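Local coordinates for hypothetical protein Cgl3021 (Corynebacterium glutamicum, PDB 2NSF) that probably catalyses the mycothiol-dependent, zinc-assisted isomerisation of maleylpyruvate to fumarylpyruvate, at residues L158-R161 against S162-V165; E31-T34 against L35-G39; P182-I185 against L186-L189; L69-H72 against V73-A77; T22-H25 against D26-L29. One frame throughout, in Å; residues are numbered along the deposited sequence.

Contact 1: residues L158-R161 against S162-V165. With ZN (zinc ion), chain E; SO4 (sulfate ion), chain B.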
loop_
_atom_site.group_PDB
_atom_site.type_symbol
_atom_site.label_atom_id
_atom_site.label_comp_id
_atom_site.label_asym_id
_atom_site.label_seq_id
_atom_site.Cartn_x
_atom_site.Cartn_y
_atom_site.Cartn_z
ATOM N N LEU A 158 4.843 -9.495 -2.409
ATOM C CA LEU A 158 3.960 -9.873 -1.311
ATOM C C LEU A 158 3.760 -8.653 -0.413
ATOM O O LEU A 158 2.655 -8.388 0.060
ATOM C CB LEU A 158 4.569 -11.029 -0.513
ATOM C CG LEU A 158 4.757 -12.344 -1.282
ATOM C CD1 LEU A 158 5.588 -13.300 -0.446
ATOM C CD2 LEU A 158 3.400 -12.958 -1.623
ATOM N N TRP A 159 4.837 -7.908 -0.191
ATOM C CA TRP A 159 4.781 -6.704 0.633
ATOM C C TRP A 159 4.062 -5.594 -0.127
ATOM O O TRP A 159 3.194 -4.903 0.412
ATOM C CB TRP A 159 6.199 -6.241 0.987
ATOM C CG TRP A 159 6.270 -4.817 1.492
ATOM C CD1 TRP A 159 6.971 -3.788 0.933
ATOM C CD2 TRP A 159 5.610 -4.272 2.644
ATOM N NE1 TRP A 159 6.791 -2.636 1.661
ATOM C CE2 TRP A 159 5.960 -2.905 2.718
ATOM C CE3 TRP A 159 4.758 -4.805 3.623
ATOM C CZ2 TRP A 159 5.489 -2.058 3.730
ATOM C CZ3 TRP A 159 4.287 -3.959 4.635
ATOM C CH2 TRP A 159 4.656 -2.603 4.678
ATOM N N MET A 160 4.428 -5.424 -1.390
ATOM C CA MET A 160 3.818 -4.384 -2.207
ATOM C C MET A 160 2.307 -4.552 -2.289
ATOM O O MET A 160 1.561 -3.582 -2.155
ATOM C CB MET A 160 4.432 -4.402 -3.606
ATOM C CG MET A 160 5.904 -4.031 -3.616
ATOM S SD MET A 160 6.727 -4.535 -5.134
ATOM C CE MET A 160 6.231 -3.233 -6.227
ATOM N N ARG A 161 1.849 -5.778 -2.504
ATOM C CA ARG A 161 0.410 -6.007 -2.588
ATOM C C ARG A 161 -0.242 -5.754 -1.229
ATOM O O ARG A 161 -1.330 -5.182 -1.159
ATOM C CB ARG A 161 0.114 -7.429 -3.060
ATOM C CG ARG A 161 -1.377 -7.710 -3.271
ATOM C CD ARG A 161 -1.990 -6.776 -4.319
ATOM N NE ARG A 161 -3.364 -7.160 -4.636
ATOM C CZ ARG A 161 -4.180 -6.458 -5.417
ATOM N NH1 ARG A 161 -3.770 -5.322 -5.967
ATOM N NH2 ARG A 161 -5.415 -6.889 -5.643
ATOM N N SER A 162 0.420 -6.171 -0.155
ATOM C CA SER A 162 -0.120 -5.958 1.186
ATOM C C SER A 162 -0.352 -4.470 1.461
ATOM O O SER A 162 -1.380 -4.096 2.026
ATOM C CB SER A 162 0.821 -6.545 2.248
ATOM O OG SER A 162 0.847 -7.965 2.183
ATOM N N ARG A 163 0.599 -3.615 1.076
ATOM C CA ARG A 163 0.429 -2.177 1.292
ATOM C C ARG A 163 -0.848 -1.704 0.610
ATOM O O ARG A 163 -1.623 -0.927 1.165
ATOM C CB ARG A 163 1.592 -1.371 0.699
ATOM C CG ARG A 163 2.940 -1.587 1.333
ATOM C CD ARG A 163 3.959 -0.613 0.742
ATOM N NE ARG A 163 3.943 -0.631 -0.722
ATOM C CZ ARG A 163 5.004 -0.379 -1.481
ATOM N NH1 ARG A 163 6.169 -0.084 -0.915
ATOM N NH2 ARG A 163 4.908 -0.447 -2.804
ATOM N N GLU A 164 -1.047 -2.175 -0.616
ATOM C CA GLU A 164 -2.210 -1.787 -1.395
ATOM C C GLU A 164 -3.539 -2.220 -0.797
ATOM O O GLU A 164 -4.418 -1.391 -0.567
ATOM C CB GLU A 164 -2.115 -2.358 -2.812
ATOM C CG GLU A 164 -0.933 -1.866 -3.629
ATOM C CD GLU A 164 -0.976 -0.378 -3.903
ATOM O OE1 GLU A 164 -2.071 0.162 -4.178
ATOM O OE2 GLU A 164 0.096 0.258 -3.866
ATOM N N VAL A 165 -3.696 -3.517 -0.556
ATOM C CA VAL A 165 -4.965 -4.009 -0.041
ATOM C C VAL A 165 -5.325 -3.568 1.373
ATOM O O VAL A 165 -6.483 -3.256 1.640
ATOM C CB VAL A 165 -5.059 -5.558 -0.142
ATOM C CG1 VAL A 165 -5.130 -5.974 -1.611
ATOM C CG2 VAL A 165 -3.869 -6.215 0.534
HETATM ZN ZN ZN E . -2.296 2.245 -4.556
HETATM S S SO4 B . 8.071 0.978 -4.115
HETATM O O1 SO4 B . 9.333 0.958 -4.878
HETATM O O2 SO4 B . 6.993 0.389 -4.920
HETATM O O3 SO4 B . 7.732 2.370 -3.795
HETATM O O4 SO4 B . 8.227 0.197 -2.878
HETATM O O HOH W 1 2.323 -1.211 -3.210
HETATM O O HOH W 2 -0.237 2.445 -5.268
HETATM O O HOH W 3 -1.175 2.969 -2.521
#
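Ser162 grips Leu158 twice along the helix: its backbone N donates to Leu158 O, and its hydroxyl OG donates to the same oxygen over 2.8 Å. The two donors come from opposite faces of the carbonyl plane, an arrangement permitted by OG lying beside its own backbone N (chi1 -68°). Toward the metal side of the helix, a water accepts from Arg163 NH2 and donates to both Met160 O and Glu164 OE2, at 2.7 Å from each of these three atoms. Glu164 divides its carboxylate: OE1 binds the zinc ion at 2.1 Å, whereas OE2 takes protons from the bridging water and from one zinc-bound water, with the other at a longer distance. His72 and His168 complete the protein's share of the site. Here helix 156-171, packed against helices 29-49, 66-89 and 114-133 in a four-helix bundle, brings a metal ligand to its inner side and a second one a turn later.

Arg163 bends at chi3 (-50°) and ends on a sulfate, NH1 donating to O4 over 2.9 Å and NH2 to O2; Glu192 is a further salt-bridge partner of NH1. The aliphatic part of the same chain lies over a face of Trp159, with CG 3.7 Å from the centroid of the six-membered ring in a CH-pi contact, while the indole NE1 bonds to Glu192. Met160 runs alongside Arg163, its CG 3.8 Å from NH2. Further round, Val165 CG1 covers one face of the Arg161 guanidinium near its rim, 3.7 Å from NE, and Arg161 NH1 bonds to Val73 O.

Contact 2: residues E31-T34 against L35-G39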
loop_
_atom_site.group_PDB
_atom_site.type_symbol
_atom_site.label_atom_id
_atom_site.label_comp_id
_atom_site.label_asym_id
_atom_site.label_seq_id
_atom_site.Cartn_x
_atom_site.Cartn_y
_atom_site.Cartn_z
ATOM N N GLU A 31 4.141 -16.807 5.676
ATOM C CA GLU A 31 3.435 -15.856 6.520
ATOM C C GLU A 31 3.177 -14.551 5.777
ATOM O O GLU A 31 2.174 -13.880 6.018
ATOM C CB GLU A 31 4.219 -15.609 7.812
ATOM C CG GLU A 31 3.981 -16.701 8.856
ATOM C CD GLU A 31 4.982 -16.675 9.996
ATOM O OE1 GLU A 31 5.133 -15.615 10.640
ATOM O OE2 GLU A 31 5.610 -17.728 10.248
ATOM N N ARG A 32 4.079 -14.195 4.868
ATOM C CA ARG A 32 3.897 -12.977 4.088
ATOM C C ARG A 32 2.769 -13.187 3.083
ATOM O O ARG A 32 1.985 -12.276 2.820
ATOM C CB ARG A 32 5.200 -12.594 3.384
ATOM C CG ARG A 32 6.229 -11.991 4.332
ATOM C CD ARG A 32 7.518 -11.641 3.618
ATOM N NE ARG A 32 8.425 -12.781 3.541
ATOM C CZ ARG A 32 9.483 -12.837 2.741
ATOM N NH1 ARG A 32 9.768 -11.819 1.939
ATOM N NH2 ARG A 32 10.266 -13.909 2.753
ATOM N N LEU A 33 2.679 -14.398 2.535
ATOM C CA LEU A 33 1.621 -14.718 1.581
ATOM C C LEU A 33 0.277 -14.688 2.305
ATOM O O LEU A 33 -0.717 -14.193 1.774
ATOM C CB LEU A 33 1.854 -16.101 0.964
ATOM C CG LEU A 33 0.783 -16.589 -0.021
ATOM C CD1 LEU A 33 0.633 -15.596 -1.166
ATOM C CD2 LEU A 33 1.164 -17.964 -0.553
ATOM N N THR A 34 0.246 -15.213 3.525
ATOM C CA THR A 34 -0.981 -15.221 4.304
ATOM C C THR A 34 -1.455 -13.796 4.577
ATOM O O THR A 34 -2.643 -13.493 4.464
ATOM C CB THR A 34 -0.784 -15.968 5.638
ATOM O OG1 THR A 34 -0.499 -17.343 5.358
ATOM C CG2 THR A 34 -2.046 -15.887 6.504
ATOM N N LEU A 35 -0.524 -12.918 4.932
ATOM C CA LEU A 35 -0.869 -11.531 5.209
ATOM C C LEU A 35 -1.417 -10.833 3.972
ATOM O O LEU A 35 -2.329 -10.020 4.072
ATOM C CB LEU A 35 0.347 -10.769 5.748
ATOM C CG LEU A 35 0.622 -10.955 7.247
ATOM C CD1 LEU A 35 1.962 -10.338 7.596
ATOM C CD2 LEU A 35 -0.495 -10.315 8.064
ATOM N N ALA A 36 -0.862 -11.151 2.804
ATOM C CA ALA A 36 -1.338 -10.540 1.563
ATOM C C ALA A 36 -2.738 -11.050 1.253
ATOM O O ALA A 36 -3.604 -10.288 0.820
ATOM C CB ALA A 36 -0.388 -10.865 0.409
ATOM N N ARG A 37 -2.954 -12.345 1.469
ATOM C CA ARG A 37 -4.257 -12.949 1.224
ATOM C C ARG A 37 -5.285 -12.401 2.213
ATOM O O ARG A 37 -6.415 -12.104 1.838
ATOM C CB ARG A 37 -4.168 -14.472 1.340
ATOM C CG ARG A 37 -3.423 -15.117 0.183
ATOM C CD ARG A 37 -3.180 -16.593 0.422
ATOM N NE ARG A 37 -2.686 -17.254 -0.784
ATOM C CZ ARG A 37 -2.157 -18.471 -0.805
ATOM N NH1 ARG A 37 -2.042 -19.172 0.318
ATOM N NH2 ARG A 37 -1.745 -18.994 -1.954
ATOM N N LEU A 38 -4.889 -12.267 3.475
ATOM C CA LEU A 38 -5.793 -11.734 4.494
ATOM C C LEU A 38 -6.192 -10.301 4.158
ATOM O O LEU A 38 -7.357 -9.916 4.299
ATOM C CB LEU A 38 -5.124 -11.770 5.871
ATOM C CG LEU A 38 -5.087 -13.138 6.558
ATOM C CD1 LEU A 38 -4.212 -13.070 7.797
ATOM C CD2 LEU A 38 -6.508 -13.564 6.922
ATOM N N GLY A 39 -5.215 -9.512 3.724
ATOM C CA GLY A 39 -5.486 -8.131 3.368
ATOM C C GLY A 39 -6.414 -8.034 2.174
ATOM O O GLY A 39 -7.262 -7.142 2.101
HETATM O O HOH W 4 -2.441 -18.455 3.298
#
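Glu31 O receives the N-H of Leu35, and the next three residues repeat the pattern: Ala36 N donates to Arg32 O, Arg37 N to Leu33 O, and Leu38 N to Thr34 O. These are ordinary alpha-helical bonds of helix 29-49, the last of them the shortest at 2.7 Å. Within this frame, residues four apart bring their side chains together.

Leu33 and Arg37 make the closest side-chain meeting. Leu33 CG stands anti to the backbone N (chi1 178°), which turns a methyl-bearing end along the helix, and CD2 comes to rest over the centre of the Arg37 guanidinium, 3.4 Å from CZ. The extended arginine chain, CG to NE, carries its flat end across the leucine, while Arg37 CG passes 3.3 Å from Leu33 O. Round the edge of the guanidinium, in its plane, a water accepts from NH1 at 3.1 Å and also bonds to Thr34 OG1 at 3.0 Å. That hydroxyl has a second partner in Glu30 O. Thr34 and Leu38 point the same way, with Thr34 CG2 3.8 Å from Leu38 CD1.

Arg37 NE forms a salt bridge with Asp129 of helix 114-133. The guanidinium thus keeps its polar rim engaged with a carboxylate and a water while a methyl group packs on its face, a division of labour that probably limits its rotation and lets a charged group sit beside an apolar side chain.

Contact 3: residues P182-I185 against L186-L189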
loop_
_atom_site.group_PDB
_atom_site.type_symbol
_atom_site.label_atom_id
_atom_site.label_comp_id
_atom_site.label_asym_id
_atom_site.label_seq_id
_atom_site.Cartn_x
_atom_site.Cartn_y
_atom_site.Cartn_z
ATOM N N PRO A 182 -2.790 -5.462 10.657
ATOM C CA PRO A 182 -1.860 -6.177 11.532
ATOM C C PRO A 182 -0.663 -5.296 11.872
ATOM O O PRO A 182 -0.104 -4.619 11.010
ATOM C CB PRO A 182 -1.471 -7.390 10.701
ATOM C CG PRO A 182 -2.743 -7.697 9.977
ATOM C CD PRO A 182 -3.205 -6.318 9.530
ATOM N N GLU A 183 -0.271 -5.315 13.139
ATOM C CA GLU A 183 0.837 -4.503 13.607
ATOM C C GLU A 183 2.133 -4.664 12.808
ATOM O O GLU A 183 2.831 -3.684 12.561
ATOM C CB GLU A 183 1.087 -4.803 15.083
ATOM C CG GLU A 183 2.102 -3.898 15.744
ATOM C CD GLU A 183 2.182 -4.149 17.234
ATOM O OE1 GLU A 183 1.140 -4.015 17.908
ATOM O OE2 GLU A 183 3.278 -4.482 17.729
ATOM N N VAL A 184 2.465 -5.888 12.406
ATOM C CA VAL A 184 3.697 -6.092 11.655
ATOM C C VAL A 184 3.676 -5.270 10.365
ATOM O O VAL A 184 4.709 -4.761 9.923
ATOM C CB VAL A 184 3.933 -7.597 11.336
ATOM C CG1 VAL A 184 2.882 -8.110 10.361
ATOM C CG2 VAL A 184 5.339 -7.794 10.783
ATOM N N ILE A 185 2.496 -5.114 9.775
ATOM C CA ILE A 185 2.375 -4.323 8.558
ATOM C C ILE A 185 2.463 -2.837 8.886
ATOM O O ILE A 185 3.117 -2.078 8.171
ATOM C CB ILE A 185 1.059 -4.643 7.819
ATOM C CG1 ILE A 185 1.170 -6.035 7.185
ATOM C CG2 ILE A 185 0.776 -3.584 6.752
ATOM C CD1 ILE A 185 -0.106 -6.536 6.563
ATOM N N LEU A 186 1.825 -2.415 9.974
ATOM C CA LEU A 186 1.877 -1.012 10.375
ATOM C C LEU A 186 3.308 -0.595 10.732
ATOM O O LEU A 186 3.757 0.490 10.353
ATOM C CB LEU A 186 0.961 -0.760 11.581
ATOM C CG LEU A 186 -0.550 -0.825 11.335
ATOM C CD1 LEU A 186 -1.288 -0.581 12.643
ATOM C CD2 LEU A 186 -0.949 0.232 10.300
ATOM N N ARG A 187 4.020 -1.452 11.461
ATOM C CA ARG A 187 5.396 -1.143 11.846
ATOM C C ARG A 187 6.280 -1.008 10.615
ATOM O O ARG A 187 7.133 -0.121 10.547
ATOM C CB ARG A 187 5.977 -2.225 12.761
ATOM C CG ARG A 187 5.395 -2.253 14.167
ATOM C CD ARG A 187 6.273 -3.093 15.095
ATOM N NE ARG A 187 6.503 -4.435 14.565
ATOM C CZ ARG A 187 5.795 -5.509 14.896
ATOM N NH1 ARG A 187 4.802 -5.416 15.771
ATOM N NH2 ARG A 187 6.070 -6.681 14.341
ATOM N N THR A 188 6.078 -1.893 9.645
ATOM C CA THR A 188 6.874 -1.850 8.425
ATOM C C THR A 188 6.549 -0.591 7.620
ATOM O O THR A 188 7.440 0.011 7.015
ATOM C CB THR A 188 6.640 -3.112 7.567
ATOM O OG1 THR A 188 6.908 -4.277 8.364
ATOM C CG2 THR A 188 7.584 -3.121 6.362
ATOM N N LEU A 189 5.281 -0.184 7.620
ATOM C CA LEU A 189 4.875 1.027 6.907
ATOM C C LEU A 189 5.465 2.280 7.554
ATOM O O LEU A 189 5.921 3.192 6.861
ATOM C CB LEU A 189 3.346 1.162 6.885
ATOM C CG LEU A 189 2.547 0.296 5.914
ATOM C CD1 LEU A 189 1.047 0.488 6.174
ATOM C CD2 LEU A 189 2.901 0.683 4.479
#
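Pro182 occupies the N-cap position of helix 183-199, and its carbonyl opens the first turn by accepting from Leu186 N over 3.1 Å. Next, Arg187 N donates to Glu183 O over 2.8 Å, and the same pair meets again through its side chains. Arg187 bends at chi3 (-54°), which swings the guanidinium back over the turn. NH1 forms a salt bridge with Glu183 OE2 at 2.7 Å, although its hydrogen bond is weak, with an angle of only 118° at the proton. The oxygen lies in the guanidinium plane, at its edge, yet the carboxylate is turned almost perpendicular to it. Val184 CA packs over one face of the guanidinium, 3.6 Å from NH2.

Val184 O takes two donors from Thr188: the backbone N, well above the carbonyl plane, and OG1 at 2.7 Å. Ile185 CG2 and Leu189 CD1 lie side by side, 4.1 Å apart.

On one flank this turn holds the N-terminal segment, Arg187 NH2 bonding to Thr22 O and Thr188 OG1 to Phe24 N. On others, Leu186 packs on helix 232-239, Ile185 on Leu35 of helix 29-49, and Leu189 on Trp159 of helix 156-171.

Contact 4: residues L69-H72 against V73-A77. With ZN (zinc ion), chain E; SO4 (sulfate ion), chain C.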
loop_
_atom_site.group_PDB
_atom_site.type_symbol
_atom_site.label_atom_id
_atom_site.label_comp_id
_atom_site.label_asym_id
_atom_site.label_seq_id
_atom_site.Cartn_x
_atom_site.Cartn_y
_atom_site.Cartn_z
ATOM N N LEU A 69 -10.399 4.028 -7.741
ATOM C CA LEU A 69 -9.672 3.248 -6.742
ATOM C C LEU A 69 -9.792 1.750 -6.986
ATOM O O LEU A 69 -8.805 1.015 -6.937
ATOM C CB LEU A 69 -10.185 3.590 -5.339
ATOM C CG LEU A 69 -9.601 2.771 -4.184
ATOM C CD1 LEU A 69 -8.099 3.018 -4.087
ATOM C CD2 LEU A 69 -10.294 3.144 -2.885
ATOM N N ILE A 70 -11.009 1.291 -7.248
ATOM C CA ILE A 70 -11.251 -0.122 -7.494
ATOM C C ILE A 70 -10.479 -0.594 -8.723
ATOM O O ILE A 70 -9.909 -1.687 -8.724
ATOM C CB ILE A 70 -12.772 -0.378 -7.657
ATOM C CG1 ILE A 70 -13.466 -0.094 -6.319
ATOM C CG2 ILE A 70 -13.036 -1.813 -8.097
ATOM C CD1 ILE A 70 -14.974 0.118 -6.423
ATOM N N ALA A 71 -10.460 0.236 -9.763
ATOM C CA ALA A 71 -9.737 -0.099 -10.984
ATOM C C ALA A 71 -8.251 -0.187 -10.672
ATOM O O ALA A 71 -7.581 -1.135 -11.060
ATOM C CB ALA A 71 -9.987 0.960 -12.054
ATOM N N HIS A 72 -7.748 0.807 -9.954
ATOM C CA HIS A 72 -6.338 0.838 -9.577
ATOM C C HIS A 72 -5.875 -0.416 -8.854
ATOM O O HIS A 72 -4.815 -0.964 -9.161
ATOM C CB HIS A 72 -6.033 2.048 -8.680
ATOM C CG HIS A 72 -4.708 1.998 -8.003
ATOM N ND1 HIS A 72 -3.578 1.581 -8.637
ATOM C CD2 HIS A 72 -4.354 2.346 -6.748
ATOM C CE1 HIS A 72 -2.549 1.655 -7.807
ATOM N NE2 HIS A 72 -2.990 2.116 -6.651
ATOM N N VAL A 73 -6.659 -0.874 -7.881
ATOM C CA VAL A 73 -6.286 -2.068 -7.136
ATOM C C VAL A 73 -6.145 -3.265 -8.074
ATOM O O VAL A 73 -5.228 -4.076 -7.923
ATOM C CB VAL A 73 -7.313 -2.360 -5.999
ATOM C CG1 VAL A 73 -7.008 -3.705 -5.320
ATOM C CG2 VAL A 73 -7.245 -1.244 -4.967
ATOM N N ALA A 74 -7.028 -3.361 -9.068
ATOM C CA ALA A 74 -6.961 -4.465 -10.019
ATOM C C ALA A 74 -5.733 -4.326 -10.917
ATOM O O ALA A 74 -5.019 -5.297 -11.151
ATOM C CB ALA A 74 -8.235 -4.514 -10.872
ATOM N N TYR A 75 -5.490 -3.119 -11.422
ATOM C CA TYR A 75 -4.337 -2.919 -12.296
ATOM C C TYR A 75 -3.027 -3.139 -11.541
ATOM O O TYR A 75 -2.011 -3.508 -12.133
ATOM C CB TYR A 75 -4.391 -1.529 -12.944
ATOM C CG TYR A 75 -5.565 -1.382 -13.894
ATOM C CD1 TYR A 75 -5.805 -2.341 -14.878
ATOM C CD2 TYR A 75 -6.447 -0.305 -13.793
ATOM C CE1 TYR A 75 -6.897 -2.241 -15.741
ATOM C CE2 TYR A 75 -7.551 -0.193 -14.658
ATOM C CZ TYR A 75 -7.763 -1.168 -15.624
ATOM O OH TYR A 75 -8.842 -1.080 -16.476
ATOM N N ASN A 76 -3.048 -2.917 -10.231
ATOM C CA ASN A 76 -1.854 -3.148 -9.431
ATOM C C ASN A 76 -1.615 -4.655 -9.354
ATOM O O ASN A 76 -0.481 -5.109 -9.463
ATOM C CB ASN A 76 -2.016 -2.541 -8.027
ATOM C CG ASN A 76 -0.947 -3.011 -7.058
ATOM O OD1 ASN A 76 -1.128 -4.010 -6.364
ATOM N ND2 ASN A 76 0.180 -2.302 -7.018
ATOM N N ALA A 77 -2.678 -5.440 -9.182
ATOM C CA ALA A 77 -2.527 -6.891 -9.122
ATOM C C ALA A 77 -1.901 -7.372 -10.428
ATOM O O ALA A 77 -1.005 -8.212 -10.430
ATOM C CB ALA A 77 -3.882 -7.566 -8.907
HETATM ZN ZN ZN E . -2.296 2.245 -4.556
HETATM S S SO4 C . 1.527 1.335 -8.225
HETATM O O1 SO4 C . 0.488 2.280 -7.782
HETATM O O2 SO4 C . 2.214 1.905 -9.400
HETATM O O3 SO4 C . 2.515 1.127 -7.143
HETATM O O4 SO4 C . 0.912 0.045 -8.571
HETATM O O HOH W 2 -0.237 2.445 -5.268
HETATM O O HOH W 3 -1.175 2.969 -2.521
#
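His72 projects its imidazole outward from helix 66-89, passing Asn76 of the next turn. Its CB lies 3.1 Å from Val73 N, the next backbone nitrogen, and CG is still near that atom, 3.5 Å from Val73 N. With CG anti to the backbone N (chi1 167°), the ring leaves the helix beside the carbonyl carbon, and its CE1 passes Asn76 CB at 4.2 Å. The same CE1 comes within 3.1 Å of O1 of a sulfate. At the far end of the ring, NE2 binds the zinc ion at 2.2 Å.

Asn76 is joined to His72 through the backbone, its N donating to His72 O, and its side chain serves the same region. ND2 donates to O4 of the sulfate over 2.9 Å in a nearly straight bond (166°), and OD1 accepts from Arg161 NH1, which helps to fix the way the amide is turned. The sulfate's O1 in turn receives a proton from a zinc-bound water at 2.6 Å; Tyr96 and Arg102 also bond to this anion.

Leu69 packs beside His168, its CD1 approaching Val73 CG2 more loosely. Away from the metal, Ala71 CB touches Tyr75 CE2 at 3.7 Å, Tyr75 N donates to Ala71 O, and Ala74 packs on helix 114-133.

His72, Glu164 and His168 together form a two-histidine, one-glutamate zinc site set between two helices of a bundle, with two waters among the remaining ligands. A sulfate, probably from the crystallisation liquor, beside a metal-bound water is consistent with a pocket that accepts anionic groups, such as the carboxylates of maleylpyruvate.

Contact 5: residues T22-H25 against D26-L29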
loop_
_atom_site.group_PDB
_atom_site.type_symbol
_atom_site.label_atom_id
_atom_site.label_comp_id
_atom_site.label_asym_id
_atom_site.label_seq_id
_atom_site.Cartn_x
_atom_site.Cartn_y
_atom_site.Cartn_z
ATOM N N THR A 22 9.814 -7.425 14.706
ATOM C CA THR A 22 10.137 -7.706 13.386
ATOM C C THR A 22 9.272 -7.042 12.312
ATOM O O THR A 22 8.169 -6.534 12.555
ATOM C CB THR A 22 10.312 -9.285 13.322
ATOM O OG1 THR A 22 10.014 -9.789 12.042
ATOM C CG2 THR A 22 9.470 -9.966 14.439
ATOM N N THR A 23 9.880 -6.946 11.137
ATOM C CA THR A 23 9.241 -6.325 10.004
ATOM C C THR A 23 8.684 -7.403 9.113
ATOM O O THR A 23 9.021 -8.580 9.231
ATOM C CB THR A 23 10.234 -5.500 9.165
ATOM O OG1 THR A 23 11.095 -6.387 8.440
ATOM C CG2 THR A 23 11.071 -4.600 10.053
ATOM N N PHE A 24 7.828 -6.966 8.207
ATOM C CA PHE A 24 7.195 -7.846 7.251
ATOM C C PHE A 24 8.259 -8.644 6.504
ATOM O O PHE A 24 8.107 -9.840 6.257
ATOM C CB PHE A 24 6.405 -6.996 6.260
ATOM C CG PHE A 24 5.593 -7.789 5.291
ATOM C CD1 PHE A 24 4.289 -8.151 5.594
ATOM C CD2 PHE A 24 6.134 -8.180 4.072
ATOM C CE1 PHE A 24 3.524 -8.890 4.686
ATOM C CE2 PHE A 24 5.384 -8.918 3.160
ATOM C CZ PHE A 24 4.078 -9.275 3.468
ATOM N N HIS A 25 9.346 -7.967 6.154
ATOM C CA HIS A 25 10.427 -8.581 5.394
ATOM C C HIS A 25 11.140 -9.752 6.069
ATOM O O HIS A 25 11.628 -10.654 5.383
ATOM C CB HIS A 25 11.438 -7.503 4.998
ATOM C CG HIS A 25 10.814 -6.305 4.348
ATOM N ND1 HIS A 25 10.043 -6.393 3.208
ATOM C CD2 HIS A 25 10.829 -4.996 4.690
ATOM C CE1 HIS A 25 9.609 -5.190 2.877
ATOM N NE2 HIS A 25 10.071 -4.324 3.761
ATOM N N ASP A 26 11.194 -9.750 7.399
ATOM C CA ASP A 26 11.860 -10.820 8.148
ATOM C C ASP A 26 10.977 -12.056 8.287
ATOM O O ASP A 26 11.448 -13.121 8.690
ATOM C CB ASP A 26 12.235 -10.351 9.557
ATOM C CG ASP A 26 13.040 -9.071 9.561
ATOM O OD1 ASP A 26 14.078 -9.009 8.862
ATOM O OD2 ASP A 26 12.636 -8.128 10.278
ATOM N N LEU A 27 9.697 -11.912 7.970
ATOM C CA LEU A 27 8.763 -13.022 8.087
ATOM C C LEU A 27 8.997 -14.092 7.031
ATOM O O LEU A 27 9.494 -13.807 5.939
ATOM C CB LEU A 27 7.323 -12.519 7.962
ATOM C CG LEU A 27 6.835 -11.492 8.980
ATOM C CD1 LEU A 27 5.426 -11.041 8.614
ATOM C CD2 LEU A 27 6.861 -12.100 10.372
ATOM N N PRO A 28 8.661 -15.352 7.353
ATOM C CA PRO A 28 8.842 -16.434 6.383
ATOM C C PRO A 28 7.895 -16.166 5.215
ATOM O O PRO A 28 6.834 -15.568 5.399
ATOM C CB PRO A 28 8.440 -17.676 7.174
ATOM C CG PRO A 28 8.815 -17.314 8.579
ATOM C CD PRO A 28 8.326 -15.890 8.682
ATOM N N LEU A 29 8.278 -16.602 4.020
ATOM C CA LEU A 29 7.457 -16.391 2.832
ATOM C C LEU A 29 5.989 -16.765 3.022
ATOM O O LEU A 29 5.098 -16.010 2.634
ATOM C CB LEU A 29 8.037 -17.172 1.652
ATOM C CG LEU A 29 8.878 -16.368 0.656
ATOM C CD1 LEU A 29 9.793 -17.295 -0.129
ATOM C CD2 LEU A 29 7.956 -15.604 -0.274
#
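Asp26 OD2 is met by two groups of Thr23. The backbone N donates to it over 3.1 Å in a nearly straight bond (165°), reaching the anti side of the carboxylate and somewhat out of its plane. Thr23 OG1 lies 3.0 Å from Asp26 OD2, at best a weak hydrogen bond, since its proton has another possible acceptor. Its position follows from chi1 of 73°, which sets the hydroxyl between the backbone N and the carbonyl carbon, on the side facing the aspartate. The exchange is returned by Asp26 N, which donates to Thr23 O. Thr22 adds a looser contact, its OG1 lying 3.4 Å from Asp26 CB as the two side chains run by in opposite senses.

Leu27 N bonds to Phe24 O over 3.1 Å, well above the carbonyl plane, and Leu27 CD1 lies 4.3 Å from Phe24 CD1. The ring of Phe24 turns inward to Trp159 and Leu35, whereas His25 meets Trp159 edge-to-face.

Backbone bonds between residues three apart, with donors high above the carbonyl planes, are the mark of a 3-10 turn. The grip of the aspartate on the N-H three residues before it resembles one half of a capping box, here at the start of the short turn that precedes helix 29-49.

How the contacts relate
Contacts 1 and 4 supply two of the zinc's three protein ligands, His168 being the third; Glu164 OE1 and His72 NE2 lie 3.3 Å apart on the metal. The other three contacts touch contact 1 on parts away from the metal, contact 2 with Ala36 CA 3.4 Å from Ser162 OG, contact 3 with Thr188 CG2 3.4 Å from Trp159 CH2. Contact 5 touches contacts 2 and 3, packing Phe24 on Leu35 and bonding to Arg187 and Thr188; contacts 2 and 3 also meet directly. Contacts 3 and 4, in different sequence-family regions, have centres about 22 Å apart; contact 1 lies between them, its centre about 11 Å from contact 3 and 12 Å from contact 4.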